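Local coordinates for pectinesterase 1 (Solanum lycopersicum, PDB 1XG2), which hydrolyses the methyl esters of pectin, releasing methanol, and may help prepare fruit cell walls for softening during ripening, at residues S146-I155 / K165-P173; T193-A204 / R228-L239. All blocks are in the same frame, centred on the assembly; numbering follows the deposited sequence.

Contact 1 of 2, residues S146-I155 / K165-P173; sequences SYVTGTVDFI and KCQLVARKP
Strands 147-150 and 167-170 belong to successive coils of the pectinesterase beta-helix, side by side in one parallel sheet, pairing Y147, V148, T149 and G150 with Q167, L168, V169 and A170. V169 N gives a bond to V148 O (2.9 Å), and R171 N closes the pairing on G150 O. Two donors grip V169 O from opposite faces of its plane: T149 OG1 at 2.8 Å and G150 N at 3.2 Å. The hydroxyl gets there because OG1 stands trans to the backbone N of T149 (chi1 -172°), alongside its own carbonyl carbon. On the face bearing T149, V169 CG2 sits over the Y147 ring, packed tightly against CE1 (3.3 Å). On the other face, L168 CD2 meets V148 CB and I155 CD1, each at 4.0 Å. F154 folds back on this side: G150 N lies over the centre of its ring, while CZ approaches V169 O at 3.8 Å. Beyond the strands, T151 CG2 packs on R171 CG (3.5 Å), and the guanidinium of R171 continues to a salt bridge with D128 and a cation-pi contact with Y130. The doubly held V169 carbonyl satisfies the buried T149 hydroxyl, and F154 ties the turn carrying D153, the predicted nucleophile, back onto the sheet.

Contact 2 of 2, residues T193-A204 / R228-L239; sequences TGTSIQFCNIIA and RTVVMESYLGGL
Residues 193-204 and 228-239 pair in parallel twice, T195-Q198 with T229-M232 and N201-I202 with Y235-L236, as two sides of adjacent beta-helix coils. Among the backbone bonds, M232 N meets I197 O at 2.8 Å and G237 N meets I202 O. Side-chain bonds mark the start and the corner. R228 grips T193 O side-on with NE (3.0 Å) and NH2 (2.9 Å), the oxygen lying near the guanidinium plane. With an alanine here, T193 O would probably be left without both of these N-H donors. At the corner, S234 OG donates to M232 O (2.9 Å) from above the carbonyl plane and accepts from C200 N (3.1 Å). In the apolar packing, I202 CD1 touches V231 CG1 and, more loosely, L236 CD1; at the corner F199 CE2 rests against E233 CB (3.5 Å), and farther on I203 CG2 meets the edge of the Y235 ring. L239, with CG between its backbone N and carbonyl carbon (chi1 83°), brings CD1 against A204 CB (4.0 Å). The S234 hydroxyl thus bridges the break between the paired strands, giving the C200 N-H a buried acceptor where backbone pairing is interrupted.

In the fold
Contact 1 and the second strand pair of contact 2 (201-204 with 235-236) lie in one sheet of the beta-helix in this catalytic part of the protein, the contact centres about 11 Å apart. Strand 167-170 neighbours strand 201-204: L168 N lies 2.8 Å from N201 O and C166 O 2.9 Å from N201 N, both probable hydrogen bonds, while A170 CB packs on L239 CD1 at 3.6 Å. Contact 1 is the nearer to catalysis. It carries D153, which forms a salt bridge with R221, and the T151 side chain comes within about 4 Å of that of Q131, the probable transition-state stabiliser. In contact 2 the T229 side chain stays about 9 Å from those of R221 and W223, probable substrate binders, and T193 packs on S106 of the inhibitor chain.

Contact 1 of 2, residues S146-I155 / K165-P173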
# COMPACT_ATOMS: atom_id res chain seq x y z
N SER A 146 -13.11 -4.53 -9.98
CA SER A 146 -13.30 -5.05 -8.64
C SER A 146 -14.28 -4.18 -7.85
O SER A 146 -14.56 -3.05 -8.22
CB SER A 146 -11.95 -5.16 -7.92
OG SER A 146 -11.14 -6.19 -8.49
N TYR A 147 -14.78 -4.74 -6.75
CA TYR A 147 -15.66 -4.05 -5.84
C TYR A 147 -14.89 -3.93 -4.53
O TYR A 147 -14.39 -4.92 -4.02
CB TYR A 147 -16.92 -4.90 -5.69
CG TYR A 147 -18.05 -4.36 -4.87
CD1 TYR A 147 -19.17 -3.78 -5.48
CD2 TYR A 147 -18.06 -4.52 -3.48
CE1 TYR A 147 -20.26 -3.33 -4.70
CE2 TYR A 147 -19.14 -4.09 -2.71
CZ TYR A 147 -20.23 -3.49 -3.31
OH TYR A 147 -21.28 -3.06 -2.49
N VAL A 148 -14.73 -2.71 -4.03
CA VAL A 148 -14.11 -2.47 -2.73
C VAL A 148 -15.13 -1.68 -1.92
O VAL A 148 -15.57 -0.62 -2.35
CB VAL A 148 -12.81 -1.68 -2.83
CG1 VAL A 148 -12.15 -1.54 -1.47
CG2 VAL A 148 -11.85 -2.35 -3.82
N THR A 149 -15.49 -2.20 -0.75
CA THR A 149 -16.43 -1.51 0.12
C THR A 149 -15.91 -1.33 1.54
O THR A 149 -15.18 -2.16 2.08
CB THR A 149 -17.81 -2.23 0.07
OG1 THR A 149 -18.78 -1.45 0.77
CG2 THR A 149 -17.79 -3.58 0.80
N GLY A 150 -16.28 -0.20 2.14
CA GLY A 150 -15.88 0.10 3.50
C GLY A 150 -16.45 1.40 4.01
O GLY A 150 -17.35 1.99 3.40
N THR A 151 -15.90 1.89 5.11
CA THR A 151 -16.38 3.12 5.73
C THR A 151 -15.24 4.12 5.90
O THR A 151 -15.05 4.99 5.04
CB THR A 151 -17.01 2.81 7.09
OG1 THR A 151 -16.13 1.97 7.85
CG2 THR A 151 -18.27 2.03 6.93
N VAL A 152 -14.48 3.97 6.98
CA VAL A 152 -13.44 4.91 7.37
C VAL A 152 -12.10 4.44 6.80
O VAL A 152 -11.62 3.36 7.14
CB VAL A 152 -13.33 5.02 8.92
CG1 VAL A 152 -12.22 5.97 9.32
CG2 VAL A 152 -14.67 5.45 9.56
N ASP A 153 -11.52 5.26 5.92
CA ASP A 153 -10.18 5.04 5.36
C ASP A 153 -10.10 3.70 4.66
O ASP A 153 -9.19 2.93 4.93
CB ASP A 153 -9.11 5.07 6.47
CG ASP A 153 -9.05 6.38 7.21
OD1 ASP A 153 -9.62 7.41 6.73
OD2 ASP A 153 -8.45 6.48 8.29
N PHE A 154 -11.05 3.39 3.79
CA PHE A 154 -11.17 2.01 3.33
C PHE A 154 -10.19 1.62 2.21
O PHE A 154 -10.00 0.42 1.93
CB PHE A 154 -12.63 1.57 3.14
CG PHE A 154 -13.36 2.12 1.92
CD1 PHE A 154 -13.26 1.49 0.69
CD2 PHE A 154 -14.29 3.16 2.05
CE1 PHE A 154 -13.97 1.94 -0.40
CE2 PHE A 154 -15.03 3.59 0.96
CZ PHE A 154 -14.86 2.97 -0.28
N ILE A 155 -9.51 2.61 1.65
CA ILE A 155 -8.33 2.35 0.81
C ILE A 155 -7.19 3.18 1.36
O ILE A 155 -7.18 4.41 1.24
CB ILE A 155 -8.58 2.71 -0.65
CG1 ILE A 155 -9.76 1.91 -1.21
CG2 ILE A 155 -7.33 2.41 -1.48
CD1 ILE A 155 -10.20 2.36 -2.58
N LYS A 165 -11.82 0.95 -13.39
CA LYS A 165 -13.10 0.27 -13.58
C LYS A 165 -13.52 -0.57 -12.37
O LYS A 165 -14.05 -1.67 -12.49
CB LYS A 165 -13.09 -0.56 -14.87
CG LYS A 165 -12.66 0.22 -16.10
CD LYS A 165 -13.79 0.50 -17.06
CE LYS A 165 -13.33 1.37 -18.25
NZ LYS A 165 -12.81 0.59 -19.43
N CYS A 166 -13.28 -0.01 -11.19
CA CYS A 166 -13.74 -0.59 -9.93
C CYS A 166 -14.94 0.19 -9.42
O CYS A 166 -15.10 1.36 -9.73
CB CYS A 166 -12.63 -0.54 -8.88
SG CYS A 166 -11.20 -1.56 -9.30
N GLN A 167 -15.76 -0.47 -8.62
CA GLN A 167 -16.82 0.20 -7.88
C GLN A 167 -16.34 0.33 -6.44
O GLN A 167 -16.09 -0.66 -5.76
CB GLN A 167 -18.12 -0.61 -7.99
CG GLN A 167 -18.52 -0.85 -9.44
CD GLN A 167 -19.98 -1.24 -9.62
OE1 GLN A 167 -20.88 -0.38 -9.60
NE2 GLN A 167 -20.23 -2.53 -9.84
N LEU A 168 -16.16 1.57 -6.02
CA LEU A 168 -15.72 1.92 -4.67
C LEU A 168 -16.97 2.39 -3.94
O LEU A 168 -17.53 3.44 -4.24
CB LEU A 168 -14.64 3.00 -4.72
CG LEU A 168 -13.50 2.70 -5.70
CD1 LEU A 168 -12.46 3.79 -5.65
CD2 LEU A 168 -12.88 1.38 -5.41
N VAL A 169 -17.41 1.56 -3.00
CA VAL A 169 -18.73 1.64 -2.41
C VAL A 169 -18.62 1.95 -0.93
O VAL A 169 -18.21 1.11 -0.11
CB VAL A 169 -19.50 0.31 -2.59
CG1 VAL A 169 -20.96 0.48 -2.13
CG2 VAL A 169 -19.45 -0.15 -4.05
N ALA A 170 -18.98 3.18 -0.58
CA ALA A 170 -19.07 3.55 0.83
C ALA A 170 -20.37 3.00 1.41
O ALA A 170 -21.41 3.04 0.75
CB ALA A 170 -18.98 5.05 0.99
N ARG A 171 -20.31 2.47 2.62
CA ARG A 171 -21.46 1.86 3.28
C ARG A 171 -21.81 2.61 4.57
O ARG A 171 -21.10 3.52 4.98
CB ARG A 171 -21.19 0.38 3.58
CG ARG A 171 -20.13 0.13 4.64
CD ARG A 171 -19.50 -1.25 4.58
NE ARG A 171 -20.51 -2.29 4.70
CZ ARG A 171 -20.30 -3.60 4.57
NH1 ARG A 171 -19.07 -4.08 4.36
NH2 ARG A 171 -21.32 -4.44 4.69
N LYS A 172 -22.90 2.21 5.21
CA LYS A 172 -23.35 2.86 6.44
C LYS A 172 -22.41 2.51 7.58
O LYS A 172 -22.22 1.32 7.89
CB LYS A 172 -24.76 2.41 6.80
CG LYS A 172 -25.34 3.16 8.00
CD LYS A 172 -26.75 2.64 8.31
CE LYS A 172 -27.34 3.35 9.51
NZ LYS A 172 -28.28 2.47 10.26
N PRO A 173 -21.78 3.51 8.19
CA PRO A 173 -20.87 3.28 9.30
C PRO A 173 -21.58 3.34 10.65
O PRO A 173 -22.80 3.41 10.70
CB PRO A 173 -19.88 4.43 9.16
CG PRO A 173 -20.74 5.58 8.72
CD PRO A 173 -21.87 4.95 7.86

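Contact 2 of 2, residues T193-A204 / R228-L239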
# COMPACT_ATOMS: atom_id res chain seq x y z
N THR A 193 4.99 7.36 -4.91
CA THR A 193 3.81 6.59 -4.55
C THR A 193 2.59 7.48 -4.57
O THR A 193 2.70 8.70 -4.67
CB THR A 193 3.99 6.00 -3.17
OG1 THR A 193 4.32 7.04 -2.25
CG2 THR A 193 5.18 5.06 -3.13
N GLY A 194 1.44 6.84 -4.44
CA GLY A 194 0.17 7.54 -4.41
C GLY A 194 -0.95 6.66 -4.91
O GLY A 194 -0.72 5.60 -5.46
N THR A 195 -2.17 7.14 -4.73
CA THR A 195 -3.36 6.41 -5.13
C THR A 195 -4.04 7.13 -6.28
O THR A 195 -4.36 8.30 -6.19
CB THR A 195 -4.31 6.29 -3.95
OG1 THR A 195 -3.77 5.37 -2.99
CG2 THR A 195 -5.65 5.69 -4.36
N SER A 196 -4.31 6.39 -7.34
CA SER A 196 -4.97 6.93 -8.51
C SER A 196 -6.23 6.11 -8.74
O SER A 196 -6.18 4.89 -8.79
CB SER A 196 -4.05 6.84 -9.71
OG SER A 196 -4.73 7.18 -10.91
N ILE A 197 -7.37 6.79 -8.87
CA ILE A 197 -8.65 6.15 -9.09
C ILE A 197 -9.16 6.67 -10.44
O ILE A 197 -9.37 7.88 -10.59
CB ILE A 197 -9.61 6.52 -7.94
CG1 ILE A 197 -9.17 5.83 -6.65
CG2 ILE A 197 -11.09 6.15 -8.27
CD1 ILE A 197 -9.74 6.50 -5.40
N GLN A 198 -9.37 5.77 -11.38
CA GLN A 198 -9.63 6.12 -12.78
C GLN A 198 -10.73 5.26 -13.38
O GLN A 198 -10.68 4.05 -13.27
CB GLN A 198 -8.35 5.90 -13.59
CG GLN A 198 -8.36 6.52 -14.97
CD GLN A 198 -7.11 6.17 -15.77
OE1 GLN A 198 -6.48 5.13 -15.54
NE2 GLN A 198 -6.76 7.04 -16.73
N PHE A 199 -11.71 5.88 -14.03
CA PHE A 199 -12.84 5.16 -14.64
C PHE A 199 -13.57 4.29 -13.63
O PHE A 199 -14.06 3.21 -13.96
CB PHE A 199 -12.40 4.28 -15.81
CG PHE A 199 -11.40 4.91 -16.73
CD1 PHE A 199 -10.29 4.19 -17.13
CD2 PHE A 199 -11.58 6.19 -17.21
CE1 PHE A 199 -9.35 4.76 -17.99
CE2 PHE A 199 -10.64 6.77 -18.07
CZ PHE A 199 -9.53 6.04 -18.46
N CYS A 200 -13.68 4.78 -12.40
CA CYS A 200 -14.32 4.06 -11.33
C CYS A 200 -15.71 4.63 -11.06
O CYS A 200 -16.07 5.71 -11.54
CB CYS A 200 -13.46 4.14 -10.06
SG CYS A 200 -11.98 3.08 -10.14
N ASN A 201 -16.47 3.87 -10.28
CA ASN A 201 -17.78 4.27 -9.80
C ASN A 201 -17.65 4.46 -8.31
O ASN A 201 -17.43 3.48 -7.61
CB ASN A 201 -18.72 3.10 -10.06
CG ASN A 201 -20.04 3.51 -10.62
OD1 ASN A 201 -20.13 4.44 -11.41
ND2 ASN A 201 -21.10 2.77 -10.25
N ILE A 202 -17.76 5.68 -7.80
CA ILE A 202 -17.73 5.92 -6.35
C ILE A 202 -19.13 6.23 -5.91
O ILE A 202 -19.68 7.30 -6.22
CB ILE A 202 -16.76 7.05 -5.97
CG1 ILE A 202 -15.41 6.83 -6.67
CG2 ILE A 202 -16.59 7.09 -4.47
CD1 ILE A 202 -14.36 7.87 -6.34
N ILE A 203 -19.73 5.28 -5.21
CA ILE A 203 -21.15 5.26 -4.96
C ILE A 203 -21.47 4.82 -3.53
O ILE A 203 -20.59 4.36 -2.79
CB ILE A 203 -21.84 4.33 -5.96
CG1 ILE A 203 -21.28 2.89 -5.84
CG2 ILE A 203 -21.64 4.85 -7.37
CD1 ILE A 203 -22.03 1.86 -6.68
N ALA A 204 -22.75 4.96 -3.18
CA ALA A 204 -23.25 4.53 -1.88
C ALA A 204 -23.87 3.14 -1.98
O ALA A 204 -24.50 2.77 -2.97
CB ALA A 204 -24.29 5.52 -1.38
N ARG A 228 -1.06 11.70 -1.28
CA ARG A 228 -1.17 11.98 -2.70
C ARG A 228 -2.18 11.06 -3.37
O ARG A 228 -1.96 9.87 -3.50
CB ARG A 228 0.18 11.85 -3.39
CG ARG A 228 0.13 12.16 -4.87
CD ARG A 228 1.42 12.67 -5.45
NE ARG A 228 2.34 11.56 -5.61
CZ ARG A 228 3.18 11.41 -6.62
NH1 ARG A 228 3.26 12.33 -7.58
NH2 ARG A 228 3.97 10.35 -6.67
N THR A 229 -3.30 11.66 -3.79
CA THR A 229 -4.44 10.95 -4.30
C THR A 229 -5.08 11.75 -5.43
O THR A 229 -5.26 12.96 -5.31
CB THR A 229 -5.45 10.74 -3.17
OG1 THR A 229 -4.85 9.99 -2.11
CG2 THR A 229 -6.64 9.91 -3.63
N VAL A 230 -5.41 11.06 -6.51
CA VAL A 230 -6.11 11.68 -7.63
C VAL A 230 -7.26 10.80 -8.05
O VAL A 230 -7.13 9.57 -8.15
CB VAL A 230 -5.19 11.93 -8.82
CG1 VAL A 230 -5.98 12.40 -10.03
CG2 VAL A 230 -4.14 12.95 -8.45
N VAL A 231 -8.39 11.45 -8.28
CA VAL A 231 -9.60 10.77 -8.72
C VAL A 231 -9.93 11.37 -10.08
O VAL A 231 -10.16 12.57 -10.17
CB VAL A 231 -10.76 11.01 -7.76
CG1 VAL A 231 -12.04 10.38 -8.31
CG2 VAL A 231 -10.44 10.48 -6.36
N MET A 232 -9.91 10.56 -11.13
CA MET A 232 -10.13 11.08 -12.48
C MET A 232 -11.00 10.22 -13.39
O MET A 232 -11.07 9.01 -13.24
CB MET A 232 -8.79 11.40 -13.15
CG MET A 232 -7.83 10.29 -13.31
SD MET A 232 -6.15 10.93 -13.73
CE MET A 232 -5.37 9.38 -14.01
N GLU A 233 -11.68 10.89 -14.32
CA GLU A 233 -12.58 10.24 -15.26
C GLU A 233 -13.49 9.22 -14.58
O GLU A 233 -13.75 8.15 -15.12
CB GLU A 233 -11.78 9.59 -16.40
CG GLU A 233 -11.08 10.59 -17.30
CD GLU A 233 -12.00 11.25 -18.35
OE1 GLU A 233 -13.20 10.87 -18.48
OE2 GLU A 233 -11.51 12.16 -19.05
N SER A 234 -13.98 9.59 -13.41
CA SER A 234 -14.80 8.70 -12.60
C SER A 234 -16.17 9.31 -12.32
O SER A 234 -16.37 10.53 -12.40
CB SER A 234 -14.11 8.40 -11.26
OG SER A 234 -12.91 7.67 -11.45
N TYR A 235 -17.12 8.42 -12.02
CA TYR A 235 -18.45 8.82 -11.60
C TYR A 235 -18.44 8.95 -10.09
O TYR A 235 -18.05 8.02 -9.39
CB TYR A 235 -19.48 7.79 -12.04
CG TYR A 235 -20.88 8.06 -11.50
CD1 TYR A 235 -21.81 8.77 -12.26
CD2 TYR A 235 -21.27 7.60 -10.24
CE1 TYR A 235 -23.09 9.03 -11.78
CE2 TYR A 235 -22.56 7.86 -9.75
CZ TYR A 235 -23.46 8.56 -10.53
OH TYR A 235 -24.72 8.82 -10.06
N LEU A 236 -18.88 10.10 -9.61
CA LEU A 236 -19.01 10.39 -8.19
C LEU A 236 -20.49 10.57 -7.84
O LEU A 236 -21.14 11.48 -8.36
CB LEU A 236 -18.24 11.66 -7.85
CG LEU A 236 -16.74 11.52 -7.60
CD1 LEU A 236 -16.07 10.82 -8.74
CD2 LEU A 236 -16.07 12.87 -7.35
N GLY A 237 -21.01 9.70 -6.98
CA GLY A 237 -22.39 9.77 -6.53
C GLY A 237 -22.63 10.96 -5.62
O GLY A 237 -21.69 11.63 -5.19
N GLY A 238 -23.90 11.22 -5.33
CA GLY A 238 -24.27 12.33 -4.46
C GLY A 238 -23.80 12.17 -3.03
O GLY A 238 -23.83 13.14 -2.25
N LEU A 239 -23.34 10.98 -2.66
CA LEU A 239 -22.78 10.75 -1.33
C LEU A 239 -21.55 11.60 -1.04
O LEU A 239 -21.23 11.86 0.13
CB LEU A 239 -22.45 9.27 -1.12
CG LEU A 239 -21.11 8.75 -1.66
CD1 LEU A 239 -20.76 7.43 -1.02
CD2 LEU A 239 -21.14 8.64 -3.15